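Local coordinates for protein TadZ (Pseudomonas aeruginosa, PDB 4LDA) that probably binds and hydrolyses ATP as a full-length pilus assembly protein, of which this chain is the CheY-like N-terminal domain, at residues E69-V72 / M77-V80; G99-I104 / R118-R123; L16-N21 / V81-G86; E39-L44 / V72-M77. All coordinates share one frame; numbering follows the deposited sequence. Where two conformers were deposited one is given.

Contact 1: residues E69-V72 / M77-V80; sequences EGLV and MLSV
Leu-71 and Val-72, in the last turn of helix 61-74, pack by apolar contact alone against Leu-78 and Val-80, where the chain turns back and enters strand 79-83. The layer is buried and sparse: each helix residue has one close partner. Val-72 and Val-80 meet through single methyls, CG2 of Val-72 lying 4.1 Å from CG2 of Val-80, with the two branches crossing at a slant. In both valines CG1 stands opposite the backbone N (chi1 165° in Val-72 and 178° in Val-80), which turns CG2 to the meeting side. The helix and strand are the second and third elements of a right-handed beta-alpha-beta unit that starts with strand 51-55, as in CheY-like receiver domains. Leu-71 touches with the base of its side chain, CB being 4.3 Å from Leu-78 CD2, while its branch ends run on toward Leu-40, Leu-41 and Leu-44 of helix 37-47. On the strand side, Val-80 also rests on Leu-52 and Ile-54 of strand 51-55. The turn between the segments is tight enough to bring the CA atoms of Val-72 and Leu-78 within 6.7 Å of each other.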
loop_
_atom_site.group_PDB
_atom_site.type_symbol
_atom_site.label_atom_id
_atom_site.label_comp_id
_atom_site.label_asym_id
_atom_site.label_seq_id
_atom_site.Cartn_x
_atom_site.Cartn_y
_atom_site.Cartn_z
ATOM N N GLU A 69 -10.019 -1.171 6.156
ATOM C CA GLU A 69 -10.571 -1.104 7.513
ATOM C C GLU A 69 -10.248 -2.387 8.308
ATOM O O GLU A 69 -9.810 -2.292 9.457
ATOM C CB GLU A 69 -12.091 -0.866 7.473
ATOM C CG GLU A 69 -12.493 0.543 7.052
ATOM C CD GLU A 69 -13.970 0.826 6.819
ATOM O OE1 GLU A 69 -14.816 -0.031 7.167
ATOM O OE2 GLU A 69 -14.279 1.920 6.289
ATOM N N GLY A 70 -10.422 -3.549 7.667
ATOM C CA GLY A 70 -10.134 -4.866 8.234
ATOM C C GLY A 70 -8.662 -5.112 8.504
ATOM O O GLY A 70 -8.307 -5.663 9.554
ATOM N N LEU A 71 -7.798 -4.710 7.549
ATOM C CA LEU A 71 -6.335 -4.816 7.642
ATOM C C LEU A 71 -5.778 -3.983 8.790
ATOM O O LEU A 71 -4.983 -4.487 9.575
ATOM C CB LEU A 71 -5.650 -4.362 6.334
ATOM C CG LEU A 71 -5.687 -5.296 5.166
ATOM C CD1 LEU A 71 -5.387 -4.555 3.893
ATOM C CD2 LEU A 71 -4.736 -6.454 5.364
ATOM N N VAL A 72 -6.175 -2.701 8.851
ATOM C CA VAL A 72 -5.744 -1.718 9.845
ATOM C C VAL A 72 -6.224 -2.186 11.267
ATOM O O VAL A 72 -5.472 -2.041 12.234
ATOM C CB VAL A 72 -6.246 -0.307 9.440
ATOM C CG1 VAL A 72 -6.152 0.692 10.580
ATOM C CG2 VAL A 72 -5.468 0.202 8.230
HETATM N N MSE A 77 0.039 -1.556 13.114
HETATM C CA MSE A 77 1.365 -1.023 12.787
HETATM C C MSE A 77 1.636 -1.014 11.269
HETATM O O MSE A 77 2.644 -0.443 10.838
HETATM C CB MSE A 77 2.456 -1.831 13.513
HETATM C CG MSE A 77 2.420 -1.683 15.054
HETATM SE SE MSE A 77 2.568 0.182 15.750
HETATM C CE MSE A 77 0.660 0.785 15.762
ATOM N N LEU A 78 0.748 -1.642 10.472
ATOM C CA LEU A 78 0.864 -1.714 9.018
ATOM C C LEU A 78 0.612 -0.342 8.389
ATOM O O LEU A 78 -0.361 0.335 8.748
ATOM C CB LEU A 78 -0.137 -2.756 8.451
ATOM C CG LEU A 78 -0.184 -2.943 6.918
ATOM C CD1 LEU A 78 1.043 -3.666 6.407
ATOM C CD2 LEU A 78 -1.429 -3.687 6.501
ATOM N N SER A 79 1.485 0.058 7.444
ATOM C CA SER A 79 1.314 1.298 6.690
ATOM C C SER A 79 0.591 0.971 5.382
ATOM O O SER A 79 1.123 0.236 4.554
ATOM C CB SER A 79 2.649 1.996 6.436
ATOM O OG SER A 79 3.341 2.288 7.633
ATOM N N VAL A 80 -0.647 1.455 5.234
ATOM C CA VAL A 80 -1.418 1.234 4.017
ATOM C C VAL A 80 -1.289 2.522 3.167
ATOM O O VAL A 80 -1.614 3.613 3.641
ATOM C CB VAL A 80 -2.892 0.805 4.286
ATOM C CG1 VAL A 80 -3.664 0.628 2.986
ATOM C CG2 VAL A 80 -2.950 -0.480 5.101
#

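Contact 2: residues G99-I104 / R118-R123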
loop_
_atom_site.group_PDB
_atom_site.type_symbol
_atom_site.label_atom_id
_atom_site.label_comp_id
_atom_site.label_asym_id
_atom_site.label_seq_id
_atom_site.Cartn_x
_atom_site.Cartn_y
_atom_site.Cartn_z
ATOM N N GLY A 99 -8.317 4.108 6.639
ATOM C CA GLY A 99 -7.106 3.836 7.411
ATOM C C GLY A 99 -5.797 3.974 6.663
ATOM O O GLY A 99 -4.740 3.720 7.246
ATOM N N ALA A 100 -5.841 4.381 5.375
ATOM C CA ALA A 100 -4.634 4.580 4.576
ATOM C C ALA A 100 -3.833 5.773 5.107
ATOM O O ALA A 100 -4.384 6.837 5.335
ATOM C CB ALA A 100 -4.979 4.772 3.113
ATOM N N ARG A 101 -2.549 5.552 5.377
ATOM C CA ARG A 101 -1.597 6.511 5.941
ATOM C C ARG A 101 -1.217 7.576 4.891
ATOM O O ARG A 101 -1.018 8.740 5.265
ATOM C CB ARG A 101 -0.345 5.727 6.425
ATOM C CG ARG A 101 0.497 6.403 7.515
ATOM C CD ARG A 101 1.289 5.380 8.332
ATOM N NE ARG A 101 0.422 4.557 9.195
ATOM C CZ ARG A 101 0.842 3.595 10.021
ATOM N NH1 ARG A 101 2.135 3.300 10.107
ATOM N NH2 ARG A 101 -0.030 2.915 10.757
ATOM N N ASP A 102 -1.088 7.159 3.610
ATOM C CA ASP A 102 -0.688 8.035 2.510
ATOM C C ASP A 102 -1.458 7.685 1.211
ATOM O O ASP A 102 -2.086 6.625 1.135
ATOM C CB ASP A 102 0.837 7.931 2.291
ATOM C CG ASP A 102 1.668 8.244 3.531
ATOM O OD1 ASP A 102 1.877 7.325 4.358
ATOM O OD2 ASP A 102 2.123 9.400 3.664
ATOM N N PHE A 103 -1.430 8.605 0.215
ATOM C CA PHE A 103 -2.085 8.473 -1.091
ATOM C C PHE A 103 -1.149 8.962 -2.202
ATOM O O PHE A 103 -0.693 10.108 -2.161
ATOM C CB PHE A 103 -3.391 9.296 -1.088
ATOM C CG PHE A 103 -4.363 8.964 -2.198
ATOM C CD1 PHE A 103 -4.149 9.423 -3.495
ATOM C CD2 PHE A 103 -5.539 8.273 -1.927
ATOM C CE1 PHE A 103 -5.064 9.165 -4.496
ATOM C CE2 PHE A 103 -6.442 7.979 -2.943
ATOM C CZ PHE A 103 -6.207 8.439 -4.214
ATOM N N ILE A 104 -0.859 8.100 -3.180
ATOM C CA ILE A 104 0.019 8.423 -4.306
ATOM C C ILE A 104 -0.751 8.185 -5.601
ATOM O O ILE A 104 -1.715 7.424 -5.622
ATOM C CB ILE A 104 1.374 7.637 -4.271
ATOM C CG1 ILE A 104 1.151 6.114 -4.140
ATOM C CG2 ILE A 104 2.259 8.172 -3.121
ATOM C CD1 ILE A 104 2.379 5.222 -4.258
ATOM N N ARG A 118 11.254 5.834 2.821
ATOM C CA ARG A 118 12.213 6.396 3.788
ATOM C C ARG A 118 11.503 6.963 5.002
ATOM O O ARG A 118 11.874 6.642 6.143
ATOM C CB ARG A 118 13.038 7.536 3.161
ATOM C CG ARG A 118 14.410 7.211 2.607
ATOM C CD ARG A 118 15.147 8.515 2.290
ATOM N NE ARG A 118 15.589 9.235 3.500
ATOM C CZ ARG A 118 14.983 10.294 4.039
ATOM N NH1 ARG A 118 13.889 10.801 3.480
ATOM N NH2 ARG A 118 15.472 10.859 5.135
ATOM N N ARG A 119 10.477 7.834 4.730
ATOM C CA ARG A 119 9.689 8.531 5.737
ATOM C C ARG A 119 8.941 7.548 6.623
ATOM O O ARG A 119 8.984 7.694 7.842
ATOM C CB ARG A 119 8.701 9.528 5.111
ATOM C CG ARG A 119 9.335 10.762 4.483
ATOM C CD ARG A 119 8.318 11.863 4.152
ATOM N NE ARG A 119 7.135 11.431 3.388
ATOM C CZ ARG A 119 7.017 11.494 2.064
ATOM N NH1 ARG A 119 8.018 11.959 1.322
ATOM N NH2 ARG A 119 5.895 11.101 1.471
ATOM N N LEU A 120 8.293 6.537 6.018
ATOM C CA LEU A 120 7.545 5.517 6.747
ATOM C C LEU A 120 8.461 4.626 7.601
ATOM O O LEU A 120 8.010 4.145 8.648
ATOM C CB LEU A 120 6.739 4.648 5.791
ATOM C CG LEU A 120 5.542 5.279 5.081
ATOM C CD1 LEU A 120 4.965 4.288 4.093
ATOM C CD2 LEU A 120 4.464 5.746 6.064
ATOM N N GLY A 121 9.719 4.448 7.169
ATOM C CA GLY A 121 10.727 3.678 7.893
ATOM C C GLY A 121 11.261 4.404 9.112
ATOM O O GLY A 121 11.501 3.780 10.155
ATOM N N GLY A 122 11.419 5.729 8.984
ATOM C CA GLY A 122 11.902 6.611 10.045
ATOM C C GLY A 122 10.895 6.925 11.131
ATOM O O GLY A 122 11.260 7.517 12.138
ATOM N N ARG A 123 9.639 6.502 10.944
ATOM C CA ARG A 123 8.460 6.711 11.792
ATOM C C ARG A 123 8.500 5.943 13.120
ATOM O O ARG A 123 7.987 6.448 14.118
ATOM C CB ARG A 123 7.216 6.239 11.016
ATOM C CG ARG A 123 6.083 7.232 10.893
ATOM C CD ARG A 123 4.862 6.587 10.237
ATOM N NE ARG A 123 4.236 5.564 11.086
ATOM C CZ ARG A 123 3.205 5.783 11.903
ATOM N NH1 ARG A 123 2.638 6.983 11.965
ATOM N NH2 ARG A 123 2.715 4.795 12.642
#
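Arg-101 and Arg-123 approach from opposite directions, and Arg-101 lies over one face of the Arg-123 guanidinium, the two planes tilted by 39°. CZ of Arg-101 sits 3.4 Å above the Arg-123 plane, displaced toward its rim. Arg-101 NH1 comes to 3.0 Å from Arg-123 NH2; both atoms are donors and cannot bond to each other, so the exact geometry of this like-charged surface pair is doubtful. Both chains bend at chi3 to bring the flat groups together. The other terminal nitrogen of Arg-101, NH2, makes a weak hydrogen bond to Pro-76 O. Closer to the sheet, Leu-120 slips past Asp-102, the two side chains running in opposite directions. In the conformer given for Asp-102, the Leu-120 methyl CD2 lies 3.5 Å from Asp-102 OD1; it is also 3.9 Å from Arg-101 CD, filling the angle between the acid and the arginine stem. OD2 of Asp-102 has Arg-119 NH2 at 4.7 Å, near but not in contact, and the opposite charges may still favour each other. The arrangement joins edge strand 102-104 to the end of helix 110-121, the last beta-alpha pair of the CheY-like fold.

Contact 3: residues L16-N21 / V81-G86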
loop_
_atom_site.group_PDB
_atom_site.type_symbol
_atom_site.label_atom_id
_atom_site.label_comp_id
_atom_site.label_asym_id
_atom_site.label_seq_id
_atom_site.Cartn_x
_atom_site.Cartn_y
_atom_site.Cartn_z
ATOM N N LEU A 16 1.792 -2.481 -10.888
ATOM C CA LEU A 16 2.726 -3.391 -10.244
ATOM C C LEU A 16 4.150 -3.165 -10.769
ATOM O O LEU A 16 5.081 -3.120 -9.961
ATOM C CB LEU A 16 2.299 -4.841 -10.444
ATOM C CG LEU A 16 3.119 -5.871 -9.661
ATOM C CD1 LEU A 16 2.911 -5.725 -8.141
ATOM C CD2 LEU A 16 2.835 -7.269 -10.147
ATOM N N ASP A 17 4.312 -2.988 -12.094
ATOM C CA ASP A 17 5.605 -2.719 -12.717
ATOM C C ASP A 17 6.186 -1.404 -12.209
ATOM O O ASP A 17 7.364 -1.366 -11.873
ATOM C CB ASP A 17 5.492 -2.693 -14.250
ATOM C CG ASP A 17 5.214 -4.044 -14.875
ATOM O OD1 ASP A 17 5.655 -5.068 -14.302
ATOM O OD2 ASP A 17 4.609 -4.081 -15.971
ATOM N N TRP A 18 5.352 -0.343 -12.126
ATOM C CA TRP A 18 5.706 0.991 -11.640
ATOM C C TRP A 18 6.200 0.923 -10.181
ATOM O O TRP A 18 7.241 1.497 -9.853
ATOM C CB TRP A 18 4.502 1.940 -11.775
ATOM C CG TRP A 18 4.605 3.243 -11.012
ATOM C CD1 TRP A 18 5.412 4.307 -11.294
ATOM C CD2 TRP A 18 3.765 3.657 -9.922
ATOM N NE1 TRP A 18 5.169 5.327 -10.410
ATOM C CE2 TRP A 18 4.162 4.955 -9.556
ATOM C CE3 TRP A 18 2.755 3.026 -9.176
ATOM C CZ2 TRP A 18 3.548 5.660 -8.504
ATOM C CZ3 TRP A 18 2.167 3.715 -8.120
ATOM C CH2 TRP A 18 2.543 5.023 -7.809
ATOM N N LEU A 19 5.499 0.160 -9.339
ATOM C CA LEU A 19 5.898 -0.043 -7.953
ATOM C C LEU A 19 7.219 -0.807 -7.854
ATOM O O LEU A 19 8.116 -0.343 -7.152
ATOM C CB LEU A 19 4.814 -0.791 -7.157
ATOM C CG LEU A 19 3.519 -0.052 -6.833
ATOM C CD1 LEU A 19 2.534 -0.991 -6.192
ATOM C CD2 LEU A 19 3.763 1.157 -5.936
ATOM N N GLN A 20 7.345 -1.956 -8.562
ATOM C CA GLN A 20 8.527 -2.824 -8.544
ATOM C C GLN A 20 9.783 -2.110 -9.022
ATOM O O GLN A 20 10.837 -2.270 -8.405
ATOM C CB GLN A 20 8.306 -4.081 -9.399
ATOM C CG GLN A 20 7.446 -5.115 -8.692
ATOM C CD GLN A 20 7.034 -6.322 -9.505
ATOM O OE1 GLN A 20 6.984 -6.299 -10.736
ATOM N NE2 GLN A 20 6.566 -7.357 -8.821
ATOM N N ASN A 21 9.675 -1.343 -10.116
ATOM C CA ASN A 21 10.796 -0.625 -10.716
ATOM C C ASN A 21 11.233 0.541 -9.862
ATOM O O ASN A 21 12.433 0.729 -9.690
ATOM C CB ASN A 21 10.440 -0.130 -12.128
ATOM C CG ASN A 21 10.308 -1.232 -13.168
ATOM O OD1 ASN A 21 10.840 -2.347 -13.027
ATOM N ND2 ASN A 21 9.628 -0.937 -14.262
ATOM N N VAL A 81 -0.762 2.383 1.941
ATOM C CA VAL A 81 -0.599 3.481 0.983
ATOM C C VAL A 81 -1.574 3.261 -0.169
ATOM O O VAL A 81 -1.486 2.251 -0.865
ATOM C CB VAL A 81 0.870 3.627 0.470
ATOM C CG1 VAL A 81 0.994 4.796 -0.503
ATOM C CG2 VAL A 81 1.856 3.791 1.629
ATOM N N ALA A 82 -2.509 4.198 -0.362
ATOM C CA ALA A 82 -3.491 4.107 -1.445
ATOM C C ALA A 82 -2.920 4.659 -2.746
ATOM O O ALA A 82 -2.100 5.565 -2.724
ATOM C CB ALA A 82 -4.763 4.852 -1.069
ATOM N N ILE A 83 -3.321 4.072 -3.869
ATOM C CA ILE A 83 -2.918 4.461 -5.223
ATOM C C ILE A 83 -4.205 4.826 -5.972
ATOM O O ILE A 83 -5.113 4.009 -6.043
ATOM C CB ILE A 83 -2.085 3.356 -5.946
ATOM C CG1 ILE A 83 -0.825 2.952 -5.173
ATOM C CG2 ILE A 83 -1.749 3.734 -7.402
ATOM C CD1 ILE A 83 -0.264 1.558 -5.622
ATOM N N GLY A 84 -4.341 6.078 -6.374
ATOM C CA GLY A 84 -5.539 6.499 -7.070
ATOM C C GLY A 84 -5.438 7.893 -7.629
ATOM O O GLY A 84 -4.384 8.534 -7.546
ATOM N N ASP A 85 -6.564 8.368 -8.165
ATOM C CA ASP A 85 -6.730 9.678 -8.778
ATOM C C ASP A 85 -6.576 10.806 -7.731
ATOM O O ASP A 85 -7.442 10.997 -6.878
ATOM C CB ASP A 85 -8.118 9.726 -9.456
ATOM C CG ASP A 85 -8.430 10.972 -10.267
ATOM O OD1 ASP A 85 -7.484 11.744 -10.566
ATOM O OD2 ASP A 85 -9.623 11.162 -10.637
ATOM N N GLY A 86 -5.484 11.563 -7.858
ATOM C CA GLY A 86 -5.165 12.696 -7.002
ATOM C C GLY A 86 -6.053 13.913 -7.199
ATOM O O GLY A 86 -5.987 14.871 -6.415
#
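Ile-83 of strand 79-83 receives two side chains from helix 13-22, Trp-18 and Leu-19, and everything that passes between the segments is apolar. The aliphatic part of the contact is a meeting of branch ends: Leu-19 and Ile-83 meet end-on through their methyls, with Leu-19 CD1 3.8 Å and Leu-19 CD2 4.1 Å from the same atom, Ile-83 CD1. That methyl therefore rests against the fork of the leucine. With CG1 opposite its own carbonyl carbon (chi1 -57°), Ile-83 directs the longer branch at Leu-19, although its CD1 is also 4.1 Å from Trp-18 CZ3. The aromatic part is a glancing one. The side chains of Trp-18 and Ile-83 pass one another in opposite senses, and CG2 of Ile-83 is the closer atom to the ring, 4.0 Å from CZ3 on the six-membered side of the indole. The polar end of the indole is turned to other company: NE1 gives a hydrogen bond to Ala-108 O, which ties down one edge of the ring, and Tyr-106 meets the ring system edge-to-face. Around this layer, Phe-53 of strand 51-55 touches both Leu-19 and Ile-83, Ile-104 of strand 102-104 touches Trp-18 and Ile-83, and Leu-113 of helix 110-121 packs on Trp-18 and Leu-19, so that helices 13-22 and 110-121 share this face of the parallel sheet.

Contact 4: residues E39-L44 / V72-M77; sequences ELLALL and VSARPM
Leu-41 of helix 37-47 carries nearly the whole contact, reaching across to Ala-74, the last residue of helix 61-74, and to Arg-75, where the chain leaves the helix. Just before it in sequence, Leu-40 packs inward on Leu-52 of strand 51-55 and on Leu-71. Leu-41 itself points across the gap between the helices. Its CG lies opposite the carbonyl carbon (chi1 -69°), and the fork beyond straddles the Ala-74 methyl, with CD1 3.8 Å and CD2 3.9 Å from Ala-74 CB. The same CD2 also leans on the aliphatic stem of Arg-75, 3.6 Å from CD. The arginine bends at chi2 (66°) and crosses the leucine at a slant, which brings its flat end over the base of the leucine side chain: Leu-41 CB is 4.3 Å above the guanidinium plane, over its centre, and Arg-75 NH1 is 3.9 Å from Leu-41 CD1. One turn further on, Leu-44 also inclines toward the second segment but stays short of close contact, resting on Leu-71 and Leu-78. Immediately after the segment comes Asp-45, whose OD2 forms a salt bridge with Arg-75 NH2. The contact lies at the surface, where the two helices run beside each other on one face of the sheet. Arg-75 thus works in two ways, its carbon stem and guanidinium face covering a leucine while its polar end pairs with Asp-45 of helix 37-47, the helix that carries Leu-41, so that apolar burial and charge pairing hold the end of helix 61-74 against helix 37-47.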
loop_
_atom_site.group_PDB
_atom_site.type_symbol
_atom_site.label_atom_id
_atom_site.label_comp_id
_atom_site.label_asym_id
_atom_site.label_seq_id
_atom_site.Cartn_x
_atom_site.Cartn_y
_atom_site.Cartn_z
ATOM N N GLU A 39 -6.335 -14.220 3.562
ATOM C CA GLU A 39 -5.241 -14.542 2.623
ATOM C C GLU A 39 -4.180 -13.452 2.642
ATOM O O GLU A 39 -2.982 -13.745 2.699
ATOM C CB GLU A 39 -5.768 -14.734 1.184
ATOM C CG GLU A 39 -6.625 -15.973 0.986
ATOM C CD GLU A 39 -7.300 -16.150 -0.363
ATOM O OE1 GLU A 39 -7.411 -15.157 -1.118
ATOM O OE2 GLU A 39 -7.778 -17.276 -0.639
ATOM N N LEU A 40 -4.633 -12.193 2.620
ATOM C CA LEU A 40 -3.793 -11.000 2.630
ATOM C C LEU A 40 -3.005 -10.884 3.940
ATOM O O LEU A 40 -1.838 -10.536 3.903
ATOM C CB LEU A 40 -4.696 -9.796 2.436
ATOM C CG LEU A 40 -4.074 -8.559 1.875
ATOM C CD1 LEU A 40 -3.461 -8.830 0.518
ATOM C CD2 LEU A 40 -5.118 -7.500 1.729
ATOM N N LEU A 41 -3.624 -11.226 5.087
ATOM C CA LEU A 41 -2.940 -11.194 6.382
ATOM C C LEU A 41 -1.851 -12.270 6.437
ATOM O O LEU A 41 -0.775 -11.996 6.962
ATOM C CB LEU A 41 -3.916 -11.354 7.558
ATOM C CG LEU A 41 -4.885 -10.191 7.813
ATOM C CD1 LEU A 41 -5.891 -10.557 8.839
ATOM C CD2 LEU A 41 -4.165 -8.894 8.212
ATOM N N ALA A 42 -2.114 -13.466 5.844
ATOM C CA ALA A 42 -1.154 -14.579 5.732
ATOM C C ALA A 42 0.060 -14.175 4.900
ATOM O O ALA A 42 1.187 -14.489 5.281
ATOM C CB ALA A 42 -1.817 -15.786 5.104
ATOM N N LEU A 43 -0.175 -13.460 3.779
ATOM C CA LEU A 43 0.864 -12.982 2.868
ATOM C C LEU A 43 1.718 -11.855 3.504
ATOM O O LEU A 43 2.917 -11.791 3.251
ATOM C CB LEU A 43 0.216 -12.479 1.580
ATOM C CG LEU A 43 1.062 -12.584 0.342
ATOM C CD1 LEU A 43 1.024 -14.005 -0.220
ATOM C CD2 LEU A 43 0.593 -11.605 -0.706
ATOM N N LEU A 44 1.107 -10.994 4.337
ATOM C CA LEU A 44 1.816 -9.943 5.058
ATOM C C LEU A 44 2.735 -10.545 6.100
ATOM O O LEU A 44 3.843 -10.047 6.277
ATOM C CB LEU A 44 0.837 -8.955 5.725
ATOM C CG LEU A 44 0.099 -8.001 4.804
ATOM C CD1 LEU A 44 -1.109 -7.417 5.484
ATOM C CD2 LEU A 44 1.011 -6.916 4.257
ATOM N N VAL A 72 -6.175 -2.701 8.851
ATOM C CA VAL A 72 -5.744 -1.718 9.845
ATOM C C VAL A 72 -6.224 -2.186 11.267
ATOM O O VAL A 72 -5.472 -2.041 12.234
ATOM C CB VAL A 72 -6.246 -0.307 9.440
ATOM C CG1 VAL A 72 -6.152 0.692 10.580
ATOM C CG2 VAL A 72 -5.468 0.202 8.230
ATOM N N SER A 73 -7.410 -2.819 11.367
ATOM C CA SER A 73 -7.903 -3.378 12.630
ATOM C C SER A 73 -7.008 -4.525 13.105
ATOM O O SER A 73 -6.609 -4.554 14.273
ATOM C CB SER A 73 -9.343 -3.878 12.492
ATOM O OG SER A 73 -10.265 -2.827 12.254
ATOM N N ALA A 74 -6.684 -5.454 12.188
ATOM C CA ALA A 74 -5.885 -6.642 12.467
ATOM C C ALA A 74 -4.397 -6.311 12.672
ATOM O O ALA A 74 -3.764 -6.894 13.550
ATOM C CB ALA A 74 -6.041 -7.640 11.333
ATOM N N ARG A 75 -3.832 -5.421 11.845
ATOM C CA ARG A 75 -2.424 -5.014 11.910
ATOM C C ARG A 75 -2.353 -3.487 12.060
ATOM O O ARG A 75 -2.325 -2.758 11.063
ATOM C CB ARG A 75 -1.638 -5.514 10.670
ATOM C CG ARG A 75 -0.967 -6.892 10.813
ATOM C CD ARG A 75 -1.958 -8.017 10.957
ATOM N NE ARG A 75 -1.359 -9.350 11.010
ATOM C CZ ARG A 75 -2.039 -10.433 11.367
ATOM N NH1 ARG A 75 -3.310 -10.337 11.734
ATOM N NH2 ARG A 75 -1.448 -11.618 11.387
ATOM N N PRO A 76 -2.361 -2.979 13.307
ATOM C CA PRO A 76 -2.389 -1.516 13.501
ATOM C C PRO A 76 -1.085 -0.817 13.102
ATOM O O PRO A 76 -1.109 0.377 12.780
ATOM C CB PRO A 76 -2.643 -1.356 15.007
ATOM C CG PRO A 76 -3.116 -2.704 15.473
ATOM C CD PRO A 76 -2.434 -3.691 14.597
HETATM N N MSE A 77 0.039 -1.556 13.114
HETATM C CA MSE A 77 1.365 -1.023 12.787
HETATM C C MSE A 77 1.636 -1.014 11.269
HETATM O O MSE A 77 2.644 -0.443 10.838
HETATM C CB MSE A 77 2.456 -1.831 13.513
HETATM C CG MSE A 77 2.420 -1.683 15.054
HETATM SE SE MSE A 77 2.568 0.182 15.750
HETATM C CE MSE A 77 0.660 0.785 15.762
#

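From the N terminus, helix 13-22 opens the longest loop, which contact 3 closes at strand 79-83. Inside it lies the loop from helix 37-47 to the end of helix 61-74, closed by contact 4. Contact 1 is nested there too; it and contact 4 end on the same part of the chain, around residues 72-77, sharing Val-72 and Met-77, with centres about 6 Å apart. Contact 2 follows in series, binding strand 102-104 to helix 110-121. Contacts 1 and 4 gather helices on one face of the parallel sheet, contact 3 serves the other, and backbone bonds between strands 79-83 and 102-104 connect contact 2 with contacts 1 and 3.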